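Local coordinates for protein putative nucleoside-diphosphate-sugar epimerase (Staphylococcus aureus subsp. aureus, PDB 3E48) that is of unknown function but probably binds a dinucleotide cofactor and may act as a nucleoside-diphosphate-sugar epimerase, at residues M1-G7 and M66-I72; F28-R33 and V46-L51. All blocks are in the same frame, centred on the assembly; numbering follows the deposited sequence.

Contact 1. Residues M1-G7 and M66-I72; sequences MNIMLTG and MDTVVFI
Parallel strands 3-6 and 68-71 lie side by side in the central sheet of the Rossmann-type fold of the NAD(P)H-binding family, with M4 paired to V69. Their axes come within 4.7 Å and run 17° apart. M4 N donates to T68 O, V70 N to M4 O at 2.7 Å, and T6 N to V70 O. All three bonds are close to linear at the acceptor.

At the N-terminal end one carbonyl takes two donors. N2 O accepts from D67 N at 2.8 Å and from T68 N at 3.0 Å. D67 answers with its side chain: OD1 takes N2 N at 2.9 Å through its anti lone pair. The backbone of N2 is thus held at both its N-H and its C=O. Selenomethionine M1 curls back over T68, with M1 SE 3.1 Å from T68 OG1.

The face with I3, L5, T68 and V70 is apolar at its centre. L5 CG stands anti to the backbone N (chi1 173°), and from there CD1 reaches V70 CG1 at 3.6 Å and packs on I72. I16 of helix 11-22 covers L5 and I72. On the other face, the selenium of M66 rests against M4 CB at 3.7 Å.

Beyond the last pair, T6 OG1 takes a weak bond from I72 N. It lies obliquely to the F71 ring and also hydrogen-bonds Y53 OH, which in turn bonds I72 O. A first strand that leads through G7 toward helix 11-22, beside a parallel partner from later in the chain, is typical of a Rossmann fold.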
loop_
_atom_site.group_PDB
_atom_site.type_symbol
_atom_site.label_atom_id
_atom_site.label_comp_id
_atom_site.label_asym_id
_atom_site.label_seq_id
_atom_site.Cartn_x
_atom_site.Cartn_y
_atom_site.Cartn_z
HETATM N N MSE B 1 -19.356 -20.956 15.357
HETATM C CA MSE B 1 -18.393 -20.061 14.653
HETATM C C MSE B 1 -17.556 -19.317 15.688
HETATM O O MSE B 1 -18.041 -18.410 16.366
HETATM C CB MSE B 1 -19.156 -19.069 13.772
HETATM C CG MSE B 1 -18.328 -18.435 12.663
HETATM SE SE MSE B 1 -17.191 -16.990 13.255
HETATM C CE MSE B 1 -18.488 -15.559 13.118
ATOM N N ASN B 2 -16.295 -19.712 15.805
ATOM C CA ASN B 2 -15.396 -19.099 16.767
ATOM C C ASN B 2 -14.767 -17.822 16.248
ATOM O O ASN B 2 -14.088 -17.816 15.220
ATOM C CB ASN B 2 -14.324 -20.106 17.172
ATOM C CG ASN B 2 -14.925 -21.343 17.809
ATOM O OD1 ASN B 2 -15.637 -21.251 18.811
ATOM N ND2 ASN B 2 -14.657 -22.502 17.224
ATOM N N ILE B 3 -15.003 -16.742 16.989
ATOM C CA ILE B 3 -14.505 -15.417 16.649
ATOM C C ILE B 3 -13.371 -15.023 17.581
ATOM O O ILE B 3 -13.444 -15.234 18.791
ATOM C CB ILE B 3 -15.612 -14.356 16.792
ATOM C CG1 ILE B 3 -16.849 -14.773 16.002
ATOM C CG2 ILE B 3 -15.102 -13.009 16.303
ATOM C CD1 ILE B 3 -18.058 -13.903 16.278
HETATM N N MSE B 4 -12.330 -14.436 17.005
HETATM C CA MSE B 4 -11.171 -13.996 17.767
HETATM C C MSE B 4 -10.875 -12.527 17.473
HETATM O O MSE B 4 -10.706 -12.147 16.318
HETATM C CB MSE B 4 -9.958 -14.851 17.392
HETATM C CG MSE B 4 -8.623 -14.160 17.563
HETATM SE SE MSE B 4 -8.110 -13.960 19.410
HETATM C CE MSE B 4 -7.987 -15.829 19.841
ATOM N N LEU B 5 -10.830 -11.707 18.518
ATOM C CA LEU B 5 -10.518 -10.288 18.376
ATOM C C LEU B 5 -9.114 -10.063 18.932
ATOM O O LEU B 5 -8.876 -10.304 20.119
ATOM C CB LEU B 5 -11.510 -9.433 19.172
ATOM C CG LEU B 5 -11.174 -7.928 19.222
ATOM C CD1 LEU B 5 -11.286 -7.334 17.820
ATOM C CD2 LEU B 5 -12.125 -7.205 20.177
ATOM N N THR B 6 -8.178 -9.623 18.095
ATOM C CA THR B 6 -6.822 -9.376 18.589
ATOM C C THR B 6 -6.699 -7.933 19.068
ATOM O O THR B 6 -7.416 -7.054 18.590
ATOM C CB THR B 6 -5.737 -9.643 17.502
ATOM O OG1 THR B 6 -5.854 -8.672 16.455
ATOM C CG2 THR B 6 -5.895 -11.045 16.915
ATOM N N GLY B 7 -5.793 -7.695 20.016
ATOM C CA GLY B 7 -5.594 -6.356 20.550
ATOM C C GLY B 7 -6.822 -5.844 21.281
ATOM O O GLY B 7 -7.078 -4.642 21.332
HETATM N N MSE B 66 -9.941 -21.183 15.532
HETATM C CA MSE B 66 -10.721 -19.979 15.241
HETATM C C MSE B 66 -11.239 -19.979 13.806
HETATM O O MSE B 66 -10.602 -20.525 12.908
HETATM C CB MSE B 66 -9.868 -18.731 15.481
HETATM C CG MSE B 66 -9.329 -18.607 16.890
HETATM SE SE MSE B 66 -10.761 -18.335 18.185
HETATM C CE MSE B 66 -10.873 -20.092 18.788
ATOM N N ASP B 67 -12.384 -19.339 13.600
ATOM C CA ASP B 67 -13.002 -19.280 12.283
ATOM C C ASP B 67 -12.939 -17.893 11.672
ATOM O O ASP B 67 -12.777 -17.740 10.460
ATOM C CB ASP B 67 -14.451 -19.743 12.393
ATOM C CG ASP B 67 -14.554 -21.198 12.791
ATOM O OD1 ASP B 67 -15.183 -21.505 13.829
ATOM O OD2 ASP B 67 -13.990 -22.033 12.054
ATOM N N THR B 68 -13.073 -16.887 12.523
ATOM C CA THR B 68 -13.039 -15.505 12.086
ATOM C C THR B 68 -12.142 -14.719 13.020
ATOM O O THR B 68 -12.312 -14.761 14.241
ATOM C CB THR B 68 -14.451 -14.894 12.106
ATOM O OG1 THR B 68 -15.298 -15.643 11.225
ATOM C CG2 THR B 68 -14.420 -13.445 11.653
ATOM N N VAL B 69 -11.173 -14.027 12.434
ATOM C CA VAL B 69 -10.243 -13.203 13.185
ATOM C C VAL B 69 -10.498 -11.740 12.842
ATOM O O VAL B 69 -10.543 -11.364 11.667
ATOM C CB VAL B 69 -8.771 -13.547 12.837
ATOM C CG1 VAL B 69 -7.824 -12.522 13.459
ATOM C CG2 VAL B 69 -8.433 -14.946 13.346
ATOM N N VAL B 70 -10.703 -10.936 13.880
ATOM C CA VAL B 70 -10.917 -9.500 13.734
ATOM C C VAL B 70 -9.583 -8.951 14.220
ATOM O O VAL B 70 -9.253 -9.054 15.401
ATOM C CB VAL B 70 -12.070 -9.009 14.629
ATOM C CG1 VAL B 70 -12.322 -7.526 14.388
ATOM C CG2 VAL B 70 -13.330 -9.816 14.337
ATOM N N PHE B 71 -8.814 -8.399 13.284
ATOM C CA PHE B 71 -7.472 -7.891 13.552
ATOM C C PHE B 71 -7.373 -6.384 13.705
ATOM O O PHE B 71 -7.770 -5.636 12.815
ATOM C CB PHE B 71 -6.540 -8.323 12.416
ATOM C CG PHE B 71 -5.088 -8.051 12.674
ATOM C CD1 PHE B 71 -4.345 -8.914 13.472
ATOM C CD2 PHE B 71 -4.460 -6.933 12.126
ATOM C CE1 PHE B 71 -2.996 -8.674 13.726
ATOM C CE2 PHE B 71 -3.106 -6.680 12.373
ATOM C CZ PHE B 71 -2.372 -7.556 13.178
ATOM N N ILE B 72 -6.837 -5.951 14.841
ATOM C CA ILE B 72 -6.630 -4.535 15.110
ATOM C C ILE B 72 -5.123 -4.305 15.057
ATOM O O ILE B 72 -4.380 -4.828 15.887
ATOM C CB ILE B 72 -7.149 -4.144 16.507
ATOM C CG1 ILE B 72 -8.656 -4.397 16.573
ATOM C CG2 ILE B 72 -6.827 -2.677 16.800
ATOM C CD1 ILE B 72 -9.268 -4.109 17.926
#

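Contact 2. Residues F28-R33 and V46-L51; sequences FHIGVR and VSVRQL
F28 O opens the pairing of strand 28-32 with strand 47-50 by accepting S47 N at 3.0 Å. The strands are parallel, and the bonds then pass back and forth: I30 N to S47 O, R49 N to I30 O, V32 N to R49 O. The last, L51 N to V32 O, is short at 2.7 Å but comes from 51° out of the carbonyl plane, off the lone pairs.

Water adds to the first of these acceptors. One molecule donates to F28 O at 2.9 Å and also bonds S47 OG. Another links R33 O and Q50 OE1, weakly at both ends.

On the face of H29, S47 and R49, S47 CB meets the H29 ring obliquely, 3.5 Å from H29 CD2. H29 ND1 bonds I3 O. R49 NH1 is taken up by the carbonyls of A62, near the end of helix 56-63, and of K64, just past it.

On the face of I30, V32 and V48 the contacts are mostly apolar. With chi1 at 64°, I30 CG1 is tucked in against its own backbone, and CD1 then runs alongside V48 CG2 at 3.7 Å. Near the start of the pairing, F28 CD1 lies 3.6 Å from V46 CG1.

Five backbone bonds and these apolar contacts hold the pair. Water serves its two ends, weakly at R33, and main-chain carbonyls take up R49.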
loop_
_atom_site.group_PDB
_atom_site.type_symbol
_atom_site.label_atom_id
_atom_site.label_comp_id
_atom_site.label_asym_id
_atom_site.label_seq_id
_atom_site.Cartn_x
_atom_site.Cartn_y
_atom_site.Cartn_z
ATOM N N PHE B 28 -16.825 -15.997 21.543
ATOM C CA PHE B 28 -15.946 -14.840 21.419
ATOM C C PHE B 28 -14.648 -15.016 22.199
ATOM O O PHE B 28 -14.656 -15.237 23.414
ATOM C CB PHE B 28 -16.680 -13.587 21.900
ATOM C CG PHE B 28 -16.155 -12.311 21.313
ATOM C CD1 PHE B 28 -15.142 -11.599 21.945
ATOM C CD2 PHE B 28 -16.681 -11.818 20.124
ATOM C CE1 PHE B 28 -14.659 -10.409 21.404
ATOM C CE2 PHE B 28 -16.206 -10.631 19.569
ATOM C CZ PHE B 28 -15.192 -9.925 20.213
ATOM N N HIS B 29 -13.534 -14.909 21.485
ATOM C CA HIS B 29 -12.217 -15.058 22.083
ATOM C C HIS B 29 -11.429 -13.783 21.855
ATOM O O HIS B 29 -11.699 -13.039 20.914
ATOM C CB HIS B 29 -11.448 -16.200 21.419
ATOM C CG HIS B 29 -12.166 -17.514 21.431
ATOM N ND1 HIS B 29 -13.333 -17.731 20.730
ATOM C CD2 HIS B 29 -11.868 -18.686 22.039
ATOM C CE1 HIS B 29 -13.723 -18.982 20.907
ATOM N NE2 HIS B 29 -12.851 -19.582 21.696
ATOM N N ILE B 30 -10.453 -13.530 22.719
ATOM C CA ILE B 30 -9.610 -12.357 22.555
ATOM C C ILE B 30 -8.150 -12.779 22.632
ATOM O O ILE B 30 -7.802 -13.732 23.334
ATOM C CB ILE B 30 -9.881 -11.271 23.630
ATOM C CG1 ILE B 30 -9.529 -11.800 25.022
ATOM C CG2 ILE B 30 -11.336 -10.823 23.554
ATOM C CD1 ILE B 30 -9.691 -10.766 26.120
ATOM N N GLY B 31 -7.307 -12.069 21.889
ATOM C CA GLY B 31 -5.884 -12.356 21.874
ATOM C C GLY B 31 -5.148 -11.115 22.335
ATOM O O GLY B 31 -5.154 -10.098 21.645
ATOM N N VAL B 32 -4.516 -11.199 23.502
ATOM C CA VAL B 32 -3.801 -10.067 24.076
ATOM C C VAL B 32 -2.360 -10.389 24.458
ATOM O O VAL B 32 -2.015 -11.542 24.724
ATOM C CB VAL B 32 -4.520 -9.563 25.334
ATOM C CG1 VAL B 32 -5.884 -9.008 24.965
ATOM C CG2 VAL B 32 -4.664 -10.703 26.335
ATOM N N ARG B 33 -1.521 -9.358 24.504
ATOM C CA ARG B 33 -0.120 -9.542 24.860
ATOM C C ARG B 33 0.037 -9.747 26.365
ATOM O O ARG B 33 0.861 -10.544 26.806
ATOM C CB ARG B 33 0.702 -8.332 24.400
ATOM C CG ARG B 33 0.192 -7.006 24.917
ATOM C CD ARG B 33 0.935 -5.823 24.299
ATOM N NE ARG B 33 2.364 -5.831 24.604
ATOM C CZ ARG B 33 3.289 -6.433 23.863
ATOM N NH1 ARG B 33 4.565 -6.386 24.227
ATOM N NH2 ARG B 33 2.945 -7.067 22.750
ATOM N N VAL B 46 -15.678 -14.028 27.739
ATOM C CA VAL B 46 -14.859 -14.209 26.547
ATOM C C VAL B 46 -13.683 -15.084 26.945
ATOM O O VAL B 46 -13.266 -15.076 28.104
ATOM C CB VAL B 46 -14.326 -12.860 25.995
ATOM C CG1 VAL B 46 -15.483 -11.992 25.530
ATOM C CG2 VAL B 46 -13.513 -12.140 27.067
ATOM N N SER B 47 -13.164 -15.856 25.998
ATOM C CA SER B 47 -12.024 -16.720 26.274
ATOM C C SER B 47 -10.779 -15.918 25.940
ATOM O O SER B 47 -10.707 -15.275 24.898
ATOM C CB SER B 47 -12.089 -17.990 25.427
ATOM O OG SER B 47 -13.240 -18.753 25.763
ATOM N N VAL B 48 -9.802 -15.969 26.835
ATOM C CA VAL B 48 -8.568 -15.214 26.695
ATOM C C VAL B 48 -7.345 -16.035 26.320
ATOM O O VAL B 48 -7.036 -17.036 26.966
ATOM C CB VAL B 48 -8.250 -14.489 28.016
ATOM C CG1 VAL B 48 -7.015 -13.617 27.860
ATOM C CG2 VAL B 48 -9.457 -13.670 28.456
ATOM N N ARG B 49 -6.645 -15.597 25.277
ATOM C CA ARG B 49 -5.422 -16.254 24.836
ATOM C C ARG B 49 -4.335 -15.188 24.756
ATOM O O ARG B 49 -4.621 -14.026 24.467
ATOM C CB ARG B 49 -5.624 -16.906 23.465
ATOM C CG ARG B 49 -6.575 -18.094 23.499
ATOM C CD ARG B 49 -6.727 -18.741 22.137
ATOM N NE ARG B 49 -7.515 -19.969 22.222
ATOM C CZ ARG B 49 -7.864 -20.711 21.178
ATOM N NH1 ARG B 49 -7.498 -20.350 19.954
ATOM N NH2 ARG B 49 -8.578 -21.815 21.359
ATOM N N GLN B 50 -3.097 -15.581 25.036
ATOM C CA GLN B 50 -1.977 -14.649 24.986
ATOM C C GLN B 50 -1.421 -14.676 23.571
ATOM O O GLN B 50 -1.293 -15.742 22.967
ATOM C CB GLN B 50 -0.893 -15.052 25.996
ATOM C CG GLN B 50 0.136 -13.951 26.255
ATOM C CD GLN B 50 0.982 -14.210 27.492
ATOM O OE1 GLN B 50 0.456 -14.505 28.566
ATOM N NE2 GLN B 50 2.297 -14.080 27.350
ATOM N N LEU B 51 -1.085 -13.501 23.049
ATOM C CA LEU B 51 -0.576 -13.382 21.692
ATOM C C LEU B 51 0.454 -12.261 21.550
ATOM O O LEU B 51 0.366 -11.232 22.220
ATOM C CB LEU B 51 -1.752 -13.124 20.744
ATOM C CG LEU B 51 -1.476 -12.652 19.317
ATOM C CD1 LEU B 51 -0.745 -13.732 18.544
ATOM C CD2 LEU B 51 -2.798 -12.312 18.640
HETATM O O HOH W 1 -15.916 -17.598 24.613
HETATM O O HOH W 2 0.327 -12.108 29.687
#

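Overall arrangement
Contacts 1 and 2 are neighbours in one sheet, their centres about 9 Å apart. Across the sheet the strands stand in the order 68-71, 3-6, 28-32, 47-50, all parallel. Along the chain, strand 3-6 is followed by helix 11-22, then strands 28-32 and 47-50, helix 56-63 and strand 68-71. Both segments of contact 2 thus fall between those of contact 1. Backbone bonds probably join the two: I3 O is 2.7 Å from H29 N, and L5 N is 2.9 Å from H29 O. The selenium of M4 packs on the backbone of I30 and G31. The first strand is therefore interior, as in the cofactor-binding half of Rossmann folds, consistent with probable NAD(P)H binding.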